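Local coordinates for beta-lactamase (PDB 6PQ9), which probably hydrolyses beta-lactam antibiotics to substituted beta-amino acids, as an extended-spectrum enzyme of the class A beta-lactamase family, at residues G49-F54 with N261-A266; K92-K97 with N116-I121; A127-S132 with N211-T216; I164-E169 with Q178-T183. The protein carries 1 engineered substitution. One frame throughout, in Å; residues are numbered along the deposited sequence.

Overall arrangement
The four contacts sample both halves of the class A fold. Interaction 1 lies at one end of the five-stranded sheet, with the Lys263 side chain about 6 Å from a bound aspartic acid; interaction 2 is a small two-stranded sheet across the molecule, its centre about 39 Å from that of interaction 1. Strand 117-120 of interaction 2 runs straight into helix 121-130, whose end makes interaction 3, with the two centres about 19 Å apart. Interactions 3 and 4 flank the active site and approach to about 6 Å between nearest atoms: Ser132 of the first holds the sulfate bound there, and the second closes what corresponds to the base of the omega loop. Interactions 2, 3 and 4 all fall within the sequence spanned by interaction 1.

Interaction 1 of 4, residues G49-F54 with N261-A266; sequences GIEDNF and NGKHFA
Gly49 and Phe265 form an antiparallel, non-hydrogen-bonded pair at the end of strand 42-49, their CA atoms 4.3 Å apart, and just beyond it Ile50 N donates to His264 O (3.1 Å) as the 49-54 segment turns away. Glu51 then takes over from the backbone. Its CG sits between the backbone N and the carbonyl carbon, and a bend at chi2 (-77°) folds the carboxylate back toward residues 261-266, where OE2 accepts from His264 N at 2.7 Å in an almost straight bond (177°). The donor meets the syn side of the carboxylate, so a flexible glutamate here does the work of a strand carbonyl. The same OE2 stands 3.0 Å from His264 O, an acceptor pair that probably costs some repulsion. OE1 lies in the plane of the His264 ring at its edge, 3.8 Å from ND1. The aliphatic part of Lys263 runs past the carboxylate, CB 3.1 Å from Glu51 OE2, while its ammonium group extends beyond it.

Ile50 supplies the apolar part: CG1 rests on His264 CB, and CD1 reaches Ala266 CB at 4.1 Å, a small neighbour that suits a branched chain. Tyr196 of helix 185-196 adjoins both Ile50 and His264. Gly49, bare of a side chain, lets the Asp52 carboxylate fold against it, where OD1 accepts from Phe54 N in an Asx turn. The whole is a beta-hairpin connection between strands 42-49 and 55-58, docked on the start of strand 264-274, the central strand of the five-stranded antiparallel sheet of the beta-lactamase fold.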
loop_
_atom_site.group_PDB
_atom_site.type_symbol
_atom_site.label_atom_id
_atom_site.label_comp_id
_atom_site.label_asym_id
_atom_site.label_seq_id
_atom_site.Cartn_x
_atom_site.Cartn_y
_atom_site.Cartn_z
ATOM N N GLY A 49 12.272 -10.597 5.404
ATOM C CA GLY A 49 11.742 -11.753 6.113
ATOM C C GLY A 49 11.060 -11.327 7.402
ATOM O O GLY A 49 11.477 -10.372 8.063
ATOM N N ILE A 50 9.987 -12.033 7.760
ATOM C CA ILE A 50 9.222 -11.640 8.937
ATOM C C ILE A 50 9.822 -12.238 10.209
ATOM O O ILE A 50 10.014 -11.537 11.207
ATOM C CB ILE A 50 7.742 -12.028 8.771
ATOM C CG1 ILE A 50 7.087 -11.126 7.726
ATOM C CG2 ILE A 50 7.014 -11.964 10.120
ATOM C CD1 ILE A 50 7.298 -9.656 7.973
ATOM N N GLU A 51 10.106 -13.539 10.213
ATOM C CA GLU A 51 10.621 -14.178 11.415
ATOM C C GLU A 51 12.101 -14.534 11.339
ATOM O O GLU A 51 12.673 -14.943 12.358
ATOM C CB GLU A 51 9.798 -15.433 11.779
ATOM C CG GLU A 51 9.478 -16.382 10.652
ATOM C CD GLU A 51 8.353 -15.854 9.778
ATOM O OE1 GLU A 51 7.291 -15.536 10.340
ATOM O OE2 GLU A 51 8.503 -15.741 8.544
ATOM N N ASP A 52 12.736 -14.388 10.183
ATOM C CA ASP A 52 14.188 -14.353 10.116
ATOM C C ASP A 52 14.611 -12.983 9.583
ATOM O O ASP A 52 13.816 -12.039 9.534
ATOM C CB ASP A 52 14.741 -15.515 9.287
ATOM C CG ASP A 52 14.323 -15.468 7.839
ATOM O OD1 ASP A 52 14.262 -14.375 7.246
ATOM O OD2 ASP A 52 14.076 -16.553 7.272
ATOM N N ASN A 53 15.864 -12.875 9.164
ATOM C CA ASN A 53 16.422 -11.577 8.815
ATOM C C ASN A 53 16.874 -11.524 7.359
ATOM O O ASN A 53 17.869 -10.884 7.019
ATOM C CB ASN A 53 17.549 -11.208 9.773
ATOM C CG ASN A 53 17.017 -10.549 11.043
ATOM O OD1 ASN A 53 17.067 -11.130 12.131
ATOM N ND2 ASN A 53 16.471 -9.338 10.900
ATOM N N PHE A 54 16.113 -12.169 6.481
ATOM C CA PHE A 54 16.324 -12.015 5.051
ATOM C C PHE A 54 16.019 -10.586 4.595
ATOM O O PHE A 54 15.022 -9.978 4.998
ATOM C CB PHE A 54 15.459 -13.007 4.289
ATOM C CG PHE A 54 15.655 -12.940 2.827
ATOM C CD1 PHE A 54 16.680 -13.642 2.232
ATOM C CD2 PHE A 54 14.846 -12.126 2.042
ATOM C CE1 PHE A 54 16.888 -13.560 0.873
ATOM C CE2 PHE A 54 15.045 -12.039 0.685
ATOM C CZ PHE A 54 16.067 -12.760 0.095
ATOM N N ASN A 261 5.918 -23.177 3.926
ATOM C CA ASN A 261 6.231 -23.680 5.263
ATOM C C ASN A 261 5.539 -22.904 6.377
ATOM O O ASN A 261 5.814 -23.165 7.556
ATOM C CB ASN A 261 7.742 -23.643 5.501
ATOM C CG ASN A 261 8.294 -22.224 5.499
ATOM O OD1 ASN A 261 7.559 -21.259 5.287
ATOM N ND2 ASN A 261 9.593 -22.092 5.735
ATOM N N GLY A 262 4.678 -21.942 6.048
ATOM C CA GLY A 262 3.986 -21.178 7.058
ATOM C C GLY A 262 4.667 -19.894 7.486
ATOM O O GLY A 262 4.052 -19.101 8.211
ATOM N N LYS A 263 5.910 -19.657 7.068
ATOM C CA LYS A 263 6.586 -18.402 7.369
ATOM C C LYS A 263 6.141 -17.308 6.388
ATOM O O LYS A 263 5.381 -17.553 5.446
ATOM C CB LYS A 263 8.096 -18.610 7.351
ATOM C CG LYS A 263 8.611 -19.249 8.621
ATOM C CD LYS A 263 10.039 -19.717 8.463
ATOM C CE LYS A 263 10.491 -20.525 9.665
ATOM N NZ LYS A 263 11.869 -21.038 9.439
ATOM N N HIS A 264 6.628 -16.083 6.605
ATOM C CA HIS A 264 6.155 -14.912 5.875
ATOM C C HIS A 264 7.326 -14.019 5.465
ATOM O O HIS A 264 8.402 -14.056 6.064
ATOM C CB HIS A 264 5.147 -14.102 6.720
ATOM C CG HIS A 264 3.981 -14.910 7.200
ATOM N ND1 HIS A 264 3.991 -15.595 8.395
ATOM C CD2 HIS A 264 2.774 -15.156 6.638
ATOM C CE1 HIS A 264 2.843 -16.231 8.550
ATOM N NE2 HIS A 264 2.089 -15.987 7.495
ATOM N N PHE A 265 7.097 -13.201 4.430
ATOM C CA PHE A 265 7.995 -12.106 4.087
ATOM C C PHE A 265 7.197 -10.883 3.653
ATOM O O PHE A 265 6.136 -11.005 3.041
ATOM C CB PHE A 265 9.007 -12.499 2.993
ATOM C CG PHE A 265 8.398 -12.900 1.666
ATOM C CD1 PHE A 265 7.974 -14.209 1.438
ATOM C CD2 PHE A 265 8.314 -11.986 0.617
ATOM C CE1 PHE A 265 7.435 -14.595 0.202
ATOM C CE2 PHE A 265 7.793 -12.362 -0.627
ATOM C CZ PHE A 265 7.353 -13.665 -0.834
ATOM N N ALA A 266 7.699 -9.701 4.008
ATOM C CA ALA A 266 7.135 -8.439 3.542
ATOM C C ALA A 266 7.873 -7.987 2.285
ATOM O O ALA A 266 9.104 -8.080 2.203
ATOM C CB ALA A 266 7.240 -7.365 4.625
#

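Interaction 2 of 4, residues K92-K97 with N116-I121; sequences KLFVKK and NVDLSI
A two-stranded antiparallel sheet pairs Leu93 with Leu119 and Val95 with Val117 in hydrogen-bonded positions, and ends in a G1 beta bulge where Asn116 and Val117 both face Val95. Leu93 N gives to Leu119 O at 2.8 Å, and Val95 N to Val117 O; the return bond from Val117 N to Val95 O is weak (3.3 Å), consistent with the bulge beside it. Asn116 takes the left-handed backbone conformation that asparagine tolerates well, and its OD1 accepts from Lys97 N (3.1 Å), which lies above the carbonyl plane.

The Phe94 side chain, with CG anti to the backbone N (chi1 -179°), swings its ring across the strand: CZ is 3.4 Å from Asn116 CA, and the Asn116 side-chain amide is turned within 9° of the ring plane, though the two approach obliquely. Asp118 OD2 meets the ring edge in plane, 3.7 Å from CD2. A water donates to both Lys92 O and Asp118 OD1 (2.6 Å). On the other face Leu93 CD1 packs on Ile121 CG1 at 3.7 Å. Leu93, Val95 and Ile121 pack on helix 134-144, Val117 and Leu119 on Tyr112, while the face of Lys92, Phe94 and Asp118 stays largely exposed, its carboxylate hydrated and its ring set against the Asn116 backbone.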
loop_
_atom_site.group_PDB
_atom_site.type_symbol
_atom_site.label_atom_id
_atom_site.label_comp_id
_atom_site.label_asym_id
_atom_site.label_seq_id
_atom_site.Cartn_x
_atom_site.Cartn_y
_atom_site.Cartn_z
ATOM N N LYS A 92 -19.798 5.585 14.826
ATOM C CA LYS A 92 -20.287 6.116 13.562
ATOM C C LYS A 92 -19.929 7.585 13.401
ATOM O O LYS A 92 -20.064 8.380 14.337
ATOM C CB LYS A 92 -21.793 5.928 13.445
ATOM C CG LYS A 92 -22.168 4.474 13.229
ATOM C CD LYS A 92 -23.569 4.327 12.655
ATOM C CE LYS A 92 -24.034 2.874 12.696
ATOM N NZ LYS A 92 -25.503 2.779 12.495
ATOM N N LEU A 93 -19.464 7.930 12.204
ATOM C CA LEU A 93 -19.107 9.291 11.832
ATOM C C LEU A 93 -20.095 9.795 10.790
ATOM O O LEU A 93 -20.410 9.082 9.828
ATOM C CB LEU A 93 -17.683 9.356 11.268
ATOM C CG LEU A 93 -16.605 8.866 12.229
ATOM C CD1 LEU A 93 -15.235 9.013 11.628
ATOM C CD2 LEU A 93 -16.715 9.645 13.524
ATOM N N PHE A 94 -20.585 11.012 10.983
ATOM C CA PHE A 94 -21.458 11.623 9.994
ATOM C C PHE A 94 -20.619 12.167 8.843
ATOM O O PHE A 94 -19.697 12.958 9.057
ATOM C CB PHE A 94 -22.294 12.741 10.622
ATOM C CG PHE A 94 -23.236 13.412 9.657
ATOM C CD1 PHE A 94 -22.813 14.492 8.885
ATOM C CD2 PHE A 94 -24.546 12.962 9.516
ATOM C CE1 PHE A 94 -23.677 15.109 7.994
ATOM C CE2 PHE A 94 -25.414 13.578 8.637
ATOM C CZ PHE A 94 -24.976 14.656 7.874
ATOM N N VAL A 95 -20.963 11.765 7.626
ATOM C CA VAL A 95 -20.225 12.123 6.420
ATOM C C VAL A 95 -21.088 13.080 5.607
ATOM O O VAL A 95 -22.205 12.733 5.213
ATOM C CB VAL A 95 -19.859 10.874 5.605
ATOM C CG1 VAL A 95 -19.199 11.261 4.289
ATOM C CG2 VAL A 95 -18.968 9.969 6.441
ATOM N N LYS A 96 -20.581 14.283 5.361
ATOM C CA LYS A 96 -21.340 15.250 4.584
ATOM C C LYS A 96 -21.342 14.870 3.106
ATOM O O LYS A 96 -20.379 14.286 2.587
ATOM C CB LYS A 96 -20.772 16.662 4.774
ATOM C CG LYS A 96 -20.646 17.054 6.243
ATOM C CD LYS A 96 -20.383 18.535 6.419
ATOM C CE LYS A 96 -18.907 18.847 6.252
ATOM N NZ LYS A 96 -18.623 20.283 6.519
ATOM N N LYS A 97 -22.457 15.188 2.433
ATOM C CA LYS A 97 -22.527 15.031 0.985
ATOM C C LYS A 97 -21.332 15.678 0.299
ATOM O O LYS A 97 -20.766 15.106 -0.637
ATOM C CB LYS A 97 -23.826 15.629 0.445
ATOM C CG LYS A 97 -24.124 15.265 -1.015
ATOM C CD LYS A 97 -25.398 15.949 -1.489
ATOM C CE LYS A 97 -25.324 16.322 -2.973
ATOM N NZ LYS A 97 -25.833 15.234 -3.852
ATOM N N ASN A 116 -24.699 12.692 3.692
ATOM C CA ASN A 116 -25.347 13.012 4.962
ATOM C C ASN A 116 -25.808 11.742 5.680
ATOM O O ASN A 116 -26.974 11.573 6.036
ATOM C CB ASN A 116 -26.500 13.982 4.746
ATOM C CG ASN A 116 -26.046 15.275 4.111
ATOM O OD1 ASN A 116 -24.892 15.675 4.264
ATOM N ND2 ASN A 116 -26.947 15.940 3.403
ATOM N N VAL A 117 -24.852 10.841 5.882
ATOM C CA VAL A 117 -25.127 9.522 6.432
ATOM C C VAL A 117 -24.138 9.225 7.555
ATOM O O VAL A 117 -22.996 9.696 7.542
ATOM C CB VAL A 117 -25.069 8.452 5.308
ATOM C CG1 VAL A 117 -23.721 8.514 4.569
ATOM C CG2 VAL A 117 -25.368 7.044 5.844
ATOM N N ASP A 118 -24.587 8.456 8.550
ATOM C CA ASP A 118 -23.712 8.013 9.634
ATOM C C ASP A 118 -23.109 6.656 9.299
ATOM O O ASP A 118 -23.822 5.649 9.252
ATOM C CB ASP A 118 -24.470 7.942 10.952
ATOM C CG ASP A 118 -24.428 9.238 11.683
ATOM O OD1 ASP A 118 -23.391 9.527 12.327
ATOM O OD2 ASP A 118 -25.419 9.989 11.567
ATOM N N LEU A 119 -21.795 6.624 9.080
ATOM C CA LEU A 119 -21.090 5.403 8.709
ATOM C C LEU A 119 -20.106 5.025 9.800
ATOM O O LEU A 119 -19.406 5.887 10.353
ATOM C CB LEU A 119 -20.344 5.558 7.383
ATOM C CG LEU A 119 -21.190 5.977 6.180
ATOM C CD1 LEU A 119 -20.298 6.235 4.971
ATOM C CD2 LEU A 119 -22.214 4.901 5.892
ATOM N N SER A 120 -20.059 3.740 10.111
ATOM C CA SER A 120 -19.106 3.280 11.099
ATOM C C SER A 120 -17.691 3.394 10.546
ATOM O O SER A 120 -17.454 3.276 9.337
ATOM C CB SER A 120 -19.412 1.840 11.502
ATOM O OG SER A 120 -18.980 0.929 10.508
ATOM N N ILE A 121 -16.742 3.642 11.443
ATOM C CA ILE A 121 -15.346 3.697 11.022
ATOM C C ILE A 121 -14.944 2.378 10.366
ATOM O O ILE A 121 -14.211 2.353 9.365
ATOM C CB ILE A 121 -14.469 4.063 12.229
ATOM C CG1 ILE A 121 -14.859 5.481 12.693
ATOM C CG2 ILE A 121 -12.989 3.961 11.873
ATOM C CD1 ILE A 121 -14.310 5.889 14.054
HETATM O O HOH W 1 -22.296 9.955 14.644
#

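Interaction 3 of 4, residues A127-S132 with N211-T216; sequences ATVSRS and NTMIET. With SO4 (sulfate ion), chain L.
The flat groups here are backbone carbonyls, of Ser130 and Thr212, each met in its plane, on a lone pair, by a hydroxyl; no aromatic ring takes part. Thr216 OG1 donates to Ser130 O at 2.7 Å, and Ser130 OG donates to Thr212 O over a short 2.5 Å. The two bonds tie together the C-terminal ends of helices 121-130 and 203-214 in the helical part of the class A fold, where main-chain carbonyls are no longer all used within the helix. Serine and threonine suit the place: small enough for a buried contact, they carry hydroxyls that can satisfy such acceptors. Each hydroxyl has a further partner, Lys126 NZ for Ser130 OG and Thr218 OG1 for Thr216 OG1.

Beside them Val129, with CG1 anti to the backbone N (chi1 179°), sends that methyl over to Met213 CG at 3.8 Å and to Thr212 OG1 at 3.4 Å; the threonine hydroxyl itself is bonded to Leu209 O. Past the helix end the chain turns into Ser132, the serine of the family's Ser-Asp-Asn motif, beside the catalytic pocket. A sulfate, probably from the crystallisation liquor, sits there, also held by Lys71 NZ and by two backbone N atoms, of Ser239 and the engineered Gly68, this pair being consistent with the oxyanion hole. Ser132 OG donates to its O1 at 2.6 Å and is itself bonded to Lys236 NZ.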
loop_
_atom_site.group_PDB
_atom_site.type_symbol
_atom_site.label_atom_id
_atom_site.label_comp_id
_atom_site.label_asym_id
_atom_site.label_seq_id
_atom_site.Cartn_x
_atom_site.Cartn_y
_atom_site.Cartn_z
ATOM N N ALA A 127 -13.852 0.050 3.047
ATOM C CA ALA A 127 -13.851 0.653 1.713
ATOM C C ALA A 127 -12.474 1.195 1.338
ATOM O O ALA A 127 -12.027 1.051 0.192
ATOM C CB ALA A 127 -14.881 1.783 1.643
ATOM N N THR A 128 -11.805 1.859 2.285
ATOM C CA THR A 128 -10.543 2.520 1.984
ATOM C C THR A 128 -9.422 1.513 1.746
ATOM O O THR A 128 -8.645 1.659 0.797
ATOM C CB THR A 128 -10.187 3.469 3.124
ATOM O OG1 THR A 128 -11.272 4.384 3.330
ATOM C CG2 THR A 128 -8.899 4.231 2.820
ATOM N N VAL A 129 -9.320 0.484 2.582
ATOM C CA VAL A 129 -8.204 -0.457 2.470
ATOM C C VAL A 129 -8.484 -1.546 1.444
ATOM O O VAL A 129 -7.657 -1.805 0.567
ATOM C CB VAL A 129 -7.863 -1.073 3.841
ATOM C CG1 VAL A 129 -6.717 -2.064 3.672
ATOM C CG2 VAL A 129 -7.515 0.030 4.841
ATOM N N SER A 130 -9.630 -2.224 1.540
ATOM C CA SER A 130 -9.887 -3.335 0.626
ATOM C C SER A 130 -10.260 -2.872 -0.768
ATOM O O SER A 130 -9.951 -3.563 -1.744
ATOM C CB SER A 130 -11.001 -4.229 1.160
ATOM O OG SER A 130 -10.559 -4.915 2.310
ATOM N N ARG A 131 -10.934 -1.730 -0.886
ATOM C CA ARG A 131 -11.430 -1.263 -2.174
ATOM C C ARG A 131 -10.811 0.061 -2.588
ATOM O O ARG A 131 -11.189 0.605 -3.634
ATOM C CB ARG A 131 -12.969 -1.139 -2.153
ATOM C CG ARG A 131 -13.691 -2.441 -1.855
ATOM C CD ARG A 131 -15.097 -2.456 -2.435
ATOM N NE ARG A 131 -15.055 -2.496 -3.902
ATOM C CZ ARG A 131 -16.099 -2.285 -4.707
ATOM N NH1 ARG A 131 -17.310 -2.018 -4.207
ATOM N NH2 ARG A 131 -15.926 -2.347 -6.026
ATOM N N SER A 132 -9.905 0.614 -1.777
ATOM C CA SER A 132 -9.086 1.762 -2.161
ATOM C C SER A 132 -9.913 3.031 -2.374
ATOM O O SER A 132 -9.525 3.911 -3.148
ATOM C CB SER A 132 -8.250 1.438 -3.402
ATOM O OG SER A 132 -7.119 2.285 -3.455
ATOM N N ASN A 211 -7.164 -8.707 8.106
ATOM C CA ASN A 211 -8.236 -9.336 7.332
ATOM C C ASN A 211 -8.653 -8.488 6.132
ATOM O O ASN A 211 -8.869 -9.022 5.037
ATOM C CB ASN A 211 -9.450 -9.613 8.222
ATOM C CG ASN A 211 -10.338 -10.690 7.642
ATOM O OD1 ASN A 211 -9.842 -11.691 7.108
ATOM N ND2 ASN A 211 -11.650 -10.486 7.712
ATOM N N THR A 212 -8.785 -7.164 6.308
ATOM C CA THR A 212 -9.152 -6.338 5.160
ATOM C C THR A 212 -8.069 -6.333 4.085
ATOM O O THR A 212 -8.368 -6.057 2.921
ATOM C CB THR A 212 -9.455 -4.895 5.587
ATOM O OG1 THR A 212 -8.226 -4.215 5.841
ATOM C CG2 THR A 212 -10.320 -4.856 6.832
ATOM N N MET A 213 -6.819 -6.625 4.449
ATOM C CA MET A 213 -5.745 -6.642 3.463
ATOM C C MET A 213 -5.673 -7.973 2.737
ATOM O O MET A 213 -5.168 -8.030 1.610
ATOM C CB MET A 213 -4.410 -6.337 4.144
ATOM C CG MET A 213 -4.233 -4.874 4.525
ATOM S SD MET A 213 -2.746 -4.635 5.514
ATOM C CE MET A 213 -1.456 -4.589 4.260
ATOM N N ILE A 214 -6.139 -9.047 3.381
ATOM C CA ILE A 214 -6.253 -10.346 2.723
ATOM C C ILE A 214 -7.490 -10.392 1.847
ATOM O O ILE A 214 -7.455 -10.893 0.718
ATOM C CB ILE A 214 -6.289 -11.467 3.777
ATOM C CG1 ILE A 214 -4.939 -11.567 4.484
ATOM C CG2 ILE A 214 -6.725 -12.786 3.135
ATOM C CD1 ILE A 214 -4.950 -12.432 5.697
ATOM N N GLU A 215 -8.600 -9.892 2.362
ATOM C CA GLU A 215 -9.882 -9.940 1.682
ATOM C C GLU A 215 -10.063 -8.814 0.686
ATOM O O GLU A 215 -11.145 -8.232 0.599
ATOM C CB GLU A 215 -10.987 -9.914 2.735
ATOM C CG GLU A 215 -11.092 -11.202 3.510
ATOM C CD GLU A 215 -12.508 -11.458 3.961
ATOM O OE1 GLU A 215 -12.948 -10.789 4.929
ATOM O OE2 GLU A 215 -13.186 -12.306 3.330
ATOM N N THR A 216 -9.024 -8.435 -0.029
ATOM C CA THR A 216 -9.182 -7.459 -1.092
ATOM C C THR A 216 -9.215 -8.191 -2.426
ATOM O O THR A 216 -8.662 -9.285 -2.582
ATOM C CB THR A 216 -8.064 -6.405 -1.076
ATOM O OG1 THR A 216 -8.198 -5.530 -2.209
ATOM C CG2 THR A 216 -6.697 -7.060 -1.122
HETATM S S SO4 L . -5.204 3.712 -5.874
HETATM O O1 SO4 L . -5.332 2.347 -5.366
HETATM O O2 SO4 L . -5.811 4.625 -4.908
HETATM O O3 SO4 L . -3.796 4.084 -6.051
HETATM O O4 SO4 L . -5.880 3.773 -7.157
#

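Interaction 4 of 4, residues I164-E169 with Q178-T183; sequences IKATEE and QYTNWT
Asn181 reaches Lys165 and Ala166 because its CG stands anti to the carbonyl carbon (chi1 -63°), and a chi2 of -36° then turns the amide so that both its ends meet the opposing backbone. OD1 takes two N-H groups: Lys165 N at 2.8 Å, approaching nearly along the C=O axis (172°), and Ala166 N at 2.9 Å, in the carbonyl plane on a lone pair. On the other branch ND2 donates to Ala166 O at 3.1 Å, tilted somewhat out of the plane of its own amide. Three bonds thus fix the rotation of this buried amide, and an asparagine fits since it offers acceptor and donor side by side, matching the N-H and C=O of Ala166. Tyr70 OH is a second partner of Ala166 O.

Ala166 points its methyl toward the asparagine, CB 3.6 Å from ND2, and so small a side chain allows the close approach. Lys165 lays only its aliphatic base against residues 178-183, CG 3.5 Å from Thr180 O, and its ammonium end continues past the contact. Thr180 OG1 lies 3.9 Å from Ala166 CB, though its hydrogen bond goes to Val177 O.

The first segment itself carries Glu168, which by its position in the family probably corresponds to the omega-loop glutamate that activates the hydrolytic water. The contact corresponds to the neck of the omega loop of class A enzymes, closed here by hydrogen bonds from an asparagine side chain to the backbone, where many relatives pair an arginine with an aspartate.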
loop_
_atom_site.group_PDB
_atom_site.type_symbol
_atom_site.label_atom_id
_atom_site.label_comp_id
_atom_site.label_asym_id
_atom_site.label_seq_id
_atom_site.Cartn_x
_atom_site.Cartn_y
_atom_site.Cartn_z
ATOM N N ILE A 164 4.325 12.024 3.482
ATOM C CA ILE A 164 2.870 11.984 3.353
ATOM C C ILE A 164 2.396 13.433 3.418
ATOM O O ILE A 164 2.268 14.000 4.508
ATOM C CB ILE A 164 2.207 11.128 4.445
ATOM C CG1 ILE A 164 2.619 9.654 4.302
ATOM C CG2 ILE A 164 0.666 11.277 4.425
ATOM C CD1 ILE A 164 2.147 8.770 5.471
ATOM N N LYS A 165 2.117 14.032 2.255
ATOM C CA LYS A 165 1.764 15.444 2.190
ATOM C C LYS A 165 0.422 15.756 1.542
ATOM O O LYS A 165 -0.079 16.860 1.746
ATOM C CB LYS A 165 2.862 16.232 1.453
ATOM C CG LYS A 165 4.245 15.960 2.027
ATOM C CD LYS A 165 5.194 17.118 1.867
ATOM C CE LYS A 165 6.387 16.974 2.824
ATOM N NZ LYS A 165 5.957 16.677 4.235
ATOM N N ALA A 166 -0.176 14.844 0.775
ATOM C CA ALA A 166 -1.343 15.181 -0.038
ATOM C C ALA A 166 -2.482 14.195 0.168
ATOM O O ALA A 166 -2.268 12.977 0.208
ATOM C CB ALA A 166 -1.000 15.216 -1.528
ATOM N N THR A 167 -3.700 14.731 0.274
ATOM C CA THR A 167 -4.898 13.917 0.300
ATOM C C THR A 167 -5.218 13.421 -1.108
ATOM O O THR A 167 -4.537 13.744 -2.086
ATOM C CB THR A 167 -6.076 14.709 0.855
ATOM O OG1 THR A 167 -6.429 15.734 -0.078
ATOM C CG2 THR A 167 -5.720 15.339 2.182
ATOM N N GLU A 168 -6.265 12.611 -1.225
ATOM C CA GLU A 168 -6.643 12.155 -2.557
ATOM C C GLU A 168 -7.172 13.312 -3.395
ATOM O O GLU A 168 -6.817 13.445 -4.574
ATOM C CB GLU A 168 -7.664 11.024 -2.462
ATOM C CG GLU A 168 -7.032 9.669 -2.103
ATOM C CD GLU A 168 -6.191 9.102 -3.230
ATOM O OE1 GLU A 168 -6.333 9.590 -4.378
ATOM O OE2 GLU A 168 -5.392 8.166 -2.982
ATOM N N GLU A 169 -7.987 14.180 -2.788
ATOM C CA GLU A 169 -8.534 15.321 -3.511
ATOM C C GLU A 169 -7.425 16.242 -4.007
ATOM O O GLU A 169 -7.498 16.758 -5.128
ATOM C CB GLU A 169 -9.513 16.080 -2.617
ATOM C CG GLU A 169 -9.847 17.479 -3.123
ATOM C CD GLU A 169 -10.920 18.145 -2.290
ATOM O OE1 GLU A 169 -10.968 17.874 -1.066
ATOM O OE2 GLU A 169 -11.722 18.927 -2.853
ATOM N N GLN A 178 1.143 14.018 -6.827
ATOM C CA GLN A 178 1.317 12.628 -6.413
ATOM C C GLN A 178 2.760 12.312 -6.046
ATOM O O GLN A 178 2.999 11.360 -5.295
ATOM C CB GLN A 178 0.854 11.674 -7.516
ATOM C CG GLN A 178 1.766 11.694 -8.747
ATOM C CD GLN A 178 1.134 11.062 -9.967
ATOM O OE1 GLN A 178 0.614 9.945 -9.898
ATOM N NE2 GLN A 178 1.185 11.764 -11.102
ATOM N N TYR A 179 3.725 13.095 -6.535
ATOM C CA TYR A 179 5.118 12.826 -6.195
ATOM C C TYR A 179 5.493 13.330 -4.810
ATOM O O TYR A 179 6.580 13.001 -4.315
ATOM C CB TYR A 179 6.049 13.438 -7.247
ATOM C CG TYR A 179 5.929 12.797 -8.610
ATOM C CD1 TYR A 179 6.653 11.653 -8.922
ATOM C CD2 TYR A 179 5.102 13.338 -9.589
ATOM C CE1 TYR A 179 6.557 11.058 -10.166
ATOM C CE2 TYR A 179 4.995 12.745 -10.847
ATOM C CZ TYR A 179 5.731 11.598 -11.129
ATOM O OH TYR A 179 5.644 10.978 -12.369
ATOM N N THR A 180 4.629 14.110 -4.170
ATOM C CA THR A 180 4.901 14.527 -2.805
ATOM C C THR A 180 4.486 13.488 -1.770
ATOM O O THR A 180 4.808 13.655 -0.590
ATOM C CB THR A 180 4.222 15.869 -2.529
ATOM O OG1 THR A 180 2.800 15.693 -2.397
ATOM C CG2 THR A 180 4.522 16.830 -3.682
ATOM N N ASN A 181 3.790 12.421 -2.169
ATOM C CA ASN A 181 3.584 11.263 -1.299
ATOM C C ASN A 181 4.592 10.209 -1.749
ATOM O O ASN A 181 4.321 9.428 -2.657
ATOM C CB ASN A 181 2.159 10.726 -1.390
ATOM C CG ASN A 181 1.103 11.721 -0.912
ATOM O OD1 ASN A 181 1.308 12.483 0.038
ATOM N ND2 ASN A 181 -0.057 11.693 -1.568
ATOM N N TRP A 182 5.771 10.175 -1.124
ATOM C CA TRP A 182 6.808 9.271 -1.614
ATOM C C TRP A 182 7.346 8.397 -0.485
ATOM O O TRP A 182 7.114 8.636 0.701
ATOM C CB TRP A 182 7.948 10.039 -2.327
ATOM C CG TRP A 182 8.652 11.063 -1.468
ATOM C CD1 TRP A 182 8.444 12.418 -1.461
ATOM C CD2 TRP A 182 9.665 10.808 -0.480
ATOM N NE1 TRP A 182 9.271 13.019 -0.537
ATOM C CE2 TRP A 182 10.029 12.054 0.077
ATOM C CE3 TRP A 182 10.304 9.646 -0.016
ATOM C CZ2 TRP A 182 10.998 12.170 1.073
ATOM C CZ3 TRP A 182 11.262 9.762 0.974
ATOM C CH2 TRP A 182 11.599 11.018 1.511
ATOM N N THR A 183 8.069 7.356 -0.881
ATOM C CA THR A 183 8.631 6.399 0.054
ATOM C C THR A 183 9.866 5.773 -0.581
ATOM O O THR A 183 10.005 5.739 -1.808
ATOM C CB THR A 183 7.609 5.304 0.435
ATOM O OG1 THR A 183 8.139 4.470 1.475
ATOM C CG2 THR A 183 7.272 4.416 -0.775
#